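Local atomic coordinates of exopolygalacturonate lyase (Vibrio vulnificus, PDB entry 5A29), a protein that probably cleaves pectate chains by beta-elimination, as a metal-binding polysaccharide lyase of family 2. Residues W433-W445 and L448-L462. Residues are numbered along the deposited sequence; the frame is centred on the assembly and turned at random.
Sequences WQLAANMTHHYGW and LGNDAKAKPTLNMQL. With EDO (1,2-ethanediol), chain P.
The carbonyl O of W445 takes the backbone N-H of N459 at 2.7 Å from above the carbonyl plane, while CA of L458 comes in at 3.2 Å as a weaker CH...O partner. These contacts adjoin the two-stranded antiparallel hairpin of 446-447 and 457-458 and illustrate how a helix end can be joined through a short turn to a strand. Helix 430-442 closes in a Schellman motif, G444 taking positive phi while N of W445 and N of G444 bond back to the carbonyls of T440 and H441. ND2 of N459 approaches almost along the G444 C=O, and that oxygen lies in the plane of the N459 amide; CG anti to the backbone N (chi1 -177°) carries the amide there. Its OD1 accepts from the backbone N of Q461 in an Asx turn, and the two bonds should restrain its rotation.

Further back along the helix, L448 presses its branched end against OG1 of T440, tip to tip, with CG 3.3 Å away. A water bridges the A437 carbonyl and the N of L448. One turn earlier in the helix, the W433 indole is sandwiched: D451 and A452 lie over one face, A452 CB 4.1 Å from the six-membered ring centroid, and L448 CD1 toward the rim of the opposite face. In the ring plane, NE1 gives G449 O a nearly straight hydrogen bond of 3.0 Å (173°).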
# COMPACT_ATOMS: atom_id res chain seq x y z
N TRP A 433 -14.14 19.34 1.17
CA TRP A 433 -14.48 19.78 -0.17
C TRP A 433 -13.50 20.88 -0.66
O TRP A 433 -13.01 20.82 -1.81
CB TRP A 433 -15.97 20.29 -0.28
CG TRP A 433 -16.26 20.67 -1.72
CD1 TRP A 433 -16.18 21.91 -2.32
CD2 TRP A 433 -16.63 19.76 -2.74
NE1 TRP A 433 -16.49 21.79 -3.67
CE2 TRP A 433 -16.79 20.48 -3.94
CE3 TRP A 433 -16.91 18.36 -2.73
CZ2 TRP A 433 -17.15 19.86 -5.19
CZ3 TRP A 433 -17.29 17.74 -3.99
CH2 TRP A 433 -17.39 18.49 -5.16
N GLN A 434 -13.20 21.90 0.16
CA GLN A 434 -12.31 22.96 -0.26
C GLN A 434 -10.88 22.40 -0.57
O GLN A 434 -10.23 22.85 -1.52
CB GLN A 434 -12.13 24.00 0.86
CG GLN A 434 -13.41 24.86 1.02
CD GLN A 434 -13.65 25.66 -0.25
OE1 GLN A 434 -12.76 26.35 -0.67
NE2 GLN A 434 -14.79 25.44 -0.94
N LEU A 435 -10.47 21.42 0.19
CA LEU A 435 -9.12 20.83 -0.03
C LEU A 435 -9.16 20.08 -1.39
O LEU A 435 -8.23 20.20 -2.22
CB LEU A 435 -8.87 19.87 1.12
CG LEU A 435 -7.51 19.22 1.12
CD1 LEU A 435 -6.47 20.33 1.08
CD2 LEU A 435 -7.33 18.33 2.36
N ALA A 436 -10.24 19.31 -1.63
CA ALA A 436 -10.31 18.53 -2.89
C ALA A 436 -10.36 19.50 -4.09
O ALA A 436 -9.73 19.24 -5.14
CB ALA A 436 -11.53 17.60 -2.90
N ALA A 437 -11.14 20.58 -3.99
CA ALA A 437 -11.22 21.55 -5.08
C ALA A 437 -9.87 22.18 -5.32
O ALA A 437 -9.45 22.44 -6.51
CB ALA A 437 -12.26 22.69 -4.76
N ASN A 438 -9.16 22.47 -4.23
CA ASN A 438 -7.84 23.13 -4.43
C ASN A 438 -6.80 22.12 -5.05
O ASN A 438 -6.07 22.46 -5.99
CB ASN A 438 -7.32 23.73 -3.08
CG ASN A 438 -6.03 24.53 -3.25
OD1 ASN A 438 -4.95 23.94 -3.31
ND2 ASN A 438 -6.13 25.83 -3.37
N MET A 439 -6.79 20.90 -4.57
CA MET A 439 -5.88 19.86 -5.11
C MET A 439 -6.17 19.63 -6.60
O MET A 439 -5.24 19.58 -7.43
CB MET A 439 -6.03 18.55 -4.34
CG MET A 439 -5.51 18.56 -2.85
SD MET A 439 -5.67 16.85 -2.26
CE MET A 439 -4.62 17.13 -0.78
N THR A 440 -7.46 19.45 -6.95
CA THR A 440 -7.79 19.13 -8.36
C THR A 440 -7.44 20.31 -9.24
O THR A 440 -6.96 20.10 -10.37
CB THR A 440 -9.25 18.73 -8.58
OG1 THR A 440 -10.10 19.71 -7.94
CG2 THR A 440 -9.52 17.35 -7.96
N HIS A 441 -7.58 21.53 -8.72
CA HIS A 441 -7.18 22.72 -9.46
C HIS A 441 -5.69 22.67 -9.80
O HIS A 441 -5.27 22.87 -11.00
CB HIS A 441 -7.50 23.97 -8.67
CG HIS A 441 -6.87 25.19 -9.24
ND1 HIS A 441 -7.44 25.92 -10.27
CD2 HIS A 441 -5.68 25.79 -8.97
CE1 HIS A 441 -6.64 26.91 -10.61
NE2 HIS A 441 -5.57 26.87 -9.82
N HIS A 442 -4.87 22.31 -8.81
CA HIS A 442 -3.47 22.25 -9.07
C HIS A 442 -3.05 21.03 -9.86
O HIS A 442 -1.95 21.04 -10.35
CB HIS A 442 -2.65 22.37 -7.77
CG HIS A 442 -2.74 23.73 -7.19
ND1 HIS A 442 -2.14 24.83 -7.79
CD2 HIS A 442 -3.36 24.20 -6.06
CE1 HIS A 442 -2.42 25.92 -7.09
NE2 HIS A 442 -3.16 25.57 -6.04
N TYR A 443 -3.88 19.98 -9.93
CA TYR A 443 -3.63 18.89 -10.82
C TYR A 443 -4.08 19.18 -12.29
O TYR A 443 -3.96 18.30 -13.15
CB TYR A 443 -4.25 17.57 -10.31
CG TYR A 443 -3.38 16.92 -9.25
CD1 TYR A 443 -2.12 16.48 -9.60
CD2 TYR A 443 -3.81 16.73 -7.92
CE1 TYR A 443 -1.27 15.87 -8.71
CE2 TYR A 443 -2.95 16.07 -7.00
CZ TYR A 443 -1.66 15.71 -7.40
OH TYR A 443 -0.65 15.18 -6.56
N GLY A 444 -4.62 20.35 -12.56
CA GLY A 444 -4.99 20.71 -13.93
C GLY A 444 -6.37 20.21 -14.30
O GLY A 444 -6.74 20.23 -15.45
N TRP A 445 -7.22 19.82 -13.34
CA TRP A 445 -8.55 19.25 -13.69
C TRP A 445 -9.55 20.30 -14.11
O TRP A 445 -10.64 19.95 -14.63
CB TRP A 445 -9.17 18.59 -12.41
CG TRP A 445 -8.66 17.22 -12.02
CD1 TRP A 445 -7.39 16.70 -12.12
CD2 TRP A 445 -9.46 16.23 -11.46
NE1 TRP A 445 -7.38 15.39 -11.63
CE2 TRP A 445 -8.66 15.11 -11.20
CE3 TRP A 445 -10.83 16.17 -11.17
CZ2 TRP A 445 -9.16 13.92 -10.64
CZ3 TRP A 445 -11.34 15.00 -10.62
CH2 TRP A 445 -10.53 13.90 -10.38
N LEU A 448 -13.96 22.25 -9.64
CA LEU A 448 -15.03 21.36 -9.19
C LEU A 448 -16.25 22.26 -8.85
O LEU A 448 -17.38 21.78 -8.87
CB LEU A 448 -14.71 20.62 -7.91
CG LEU A 448 -13.41 19.80 -7.87
CD1 LEU A 448 -13.38 18.95 -6.62
CD2 LEU A 448 -13.27 18.92 -9.12
N GLY A 449 -15.97 23.52 -8.52
CA GLY A 449 -17.00 24.49 -8.02
C GLY A 449 -17.02 24.61 -6.49
O GLY A 449 -16.33 23.87 -5.80
N ASN A 450 -17.87 25.49 -5.97
CA ASN A 450 -17.76 25.93 -4.58
C ASN A 450 -18.34 24.94 -3.65
O ASN A 450 -17.98 24.95 -2.49
CB ASN A 450 -18.51 27.27 -4.37
CG ASN A 450 -17.83 28.44 -5.06
OD1 ASN A 450 -16.60 28.47 -5.19
ND2 ASN A 450 -18.63 29.43 -5.46
N ASP A 451 -19.21 24.07 -4.11
CA ASP A 451 -19.64 22.96 -3.23
C ASP A 451 -20.11 21.79 -4.07
O ASP A 451 -20.06 21.87 -5.31
CB ASP A 451 -20.76 23.43 -2.26
CG ASP A 451 -21.97 23.94 -3.00
OD1 ASP A 451 -22.31 23.39 -4.08
OD2 ASP A 451 -22.61 24.86 -2.50
N ALA A 452 -20.49 20.70 -3.41
CA ALA A 452 -20.81 19.43 -4.10
C ALA A 452 -22.10 19.53 -4.93
O ALA A 452 -22.42 18.60 -5.69
CB ALA A 452 -20.93 18.31 -3.13
N LYS A 453 -22.86 20.61 -4.77
CA LYS A 453 -24.03 20.78 -5.64
C LYS A 453 -23.65 21.48 -6.95
O LYS A 453 -24.47 21.55 -7.83
CB LYS A 453 -25.19 21.53 -4.90
CG LYS A 453 -25.60 20.85 -3.58
CD LYS A 453 -27.02 21.21 -3.17
CE LYS A 453 -27.11 22.64 -2.75
NZ LYS A 453 -25.99 22.87 -1.80
N ALA A 454 -22.44 22.04 -7.07
CA ALA A 454 -22.07 22.79 -8.29
C ALA A 454 -22.00 21.85 -9.50
O ALA A 454 -21.82 20.66 -9.37
CB ALA A 454 -20.74 23.51 -8.12
N LYS A 455 -22.17 22.38 -10.69
CA LYS A 455 -21.86 21.60 -11.87
C LYS A 455 -20.37 21.97 -12.18
O LYS A 455 -20.05 23.14 -12.27
CB LYS A 455 -22.80 22.01 -12.99
CG LYS A 455 -22.72 21.15 -14.22
CD LYS A 455 -23.49 21.80 -15.36
CE LYS A 455 -22.56 22.70 -16.15
NZ LYS A 455 -23.19 22.98 -17.46
N PRO A 456 -19.47 20.98 -12.28
CA PRO A 456 -18.04 21.30 -12.40
C PRO A 456 -17.74 21.82 -13.81
O PRO A 456 -18.58 21.64 -14.67
CB PRO A 456 -17.37 19.96 -12.19
CG PRO A 456 -18.40 18.93 -12.65
CD PRO A 456 -19.72 19.53 -12.23
N THR A 457 -16.61 22.52 -13.99
CA THR A 457 -16.07 22.90 -15.31
C THR A 457 -14.71 22.20 -15.44
O THR A 457 -13.69 22.69 -14.94
CB THR A 457 -15.90 24.44 -15.40
OG1 THR A 457 -17.20 25.03 -15.25
CG2 THR A 457 -15.37 24.86 -16.77
N LEU A 458 -14.71 21.01 -16.03
CA LEU A 458 -13.52 20.14 -15.99
C LEU A 458 -12.73 20.21 -17.31
O LEU A 458 -13.29 20.49 -18.39
CB LEU A 458 -13.92 18.70 -15.75
CG LEU A 458 -14.73 18.52 -14.47
CD1 LEU A 458 -15.27 17.10 -14.37
CD2 LEU A 458 -13.85 18.91 -13.29
N ASN A 459 -11.45 19.91 -17.22
CA ASN A 459 -10.51 19.96 -18.36
C ASN A 459 -10.57 18.64 -19.11
O ASN A 459 -10.00 17.63 -18.68
CB ASN A 459 -9.10 20.15 -17.79
CG ASN A 459 -8.02 20.30 -18.87
OD1 ASN A 459 -8.28 20.23 -20.10
ND2 ASN A 459 -6.80 20.41 -18.41
N MET A 460 -11.25 18.62 -20.26
CA MET A 460 -11.38 17.37 -21.03
C MET A 460 -10.16 17.10 -21.93
O MET A 460 -10.13 16.09 -22.62
CB MET A 460 -12.63 17.42 -21.93
CG MET A 460 -13.89 17.78 -21.19
SD MET A 460 -14.22 16.49 -19.94
CE MET A 460 -15.58 17.28 -19.02
N GLN A 461 -9.18 17.99 -21.93
CA GLN A 461 -7.92 17.78 -22.63
C GLN A 461 -6.77 17.52 -21.68
O GLN A 461 -5.61 17.63 -22.08
CB GLN A 461 -7.54 19.01 -23.53
CG GLN A 461 -8.47 19.22 -24.74
CD GLN A 461 -9.83 19.78 -24.34
OE1 GLN A 461 -9.92 20.66 -23.47
NE2 GLN A 461 -10.90 19.26 -24.93
N LEU A 462 -7.04 17.20 -20.41
CA LEU A 462 -5.95 17.04 -19.44
C LEU A 462 -5.04 15.97 -19.92
O LEU A 462 -5.50 14.84 -20.12
CB LEU A 462 -6.54 16.61 -18.07
CG LEU A 462 -5.51 16.39 -16.94
CD1 LEU A 462 -4.68 17.64 -16.63
CD2 LEU A 462 -6.31 15.97 -15.74
C1 EDO P . -16.92 25.69 -12.12
O1 EDO P . -18.15 24.97 -12.35
C2 EDO P . -17.10 26.85 -11.14
O2 EDO P . -18.45 26.84 -10.66
O HOH W 1 -16.79 23.94 0.63
O HOH W 2 -11.05 22.34 -8.96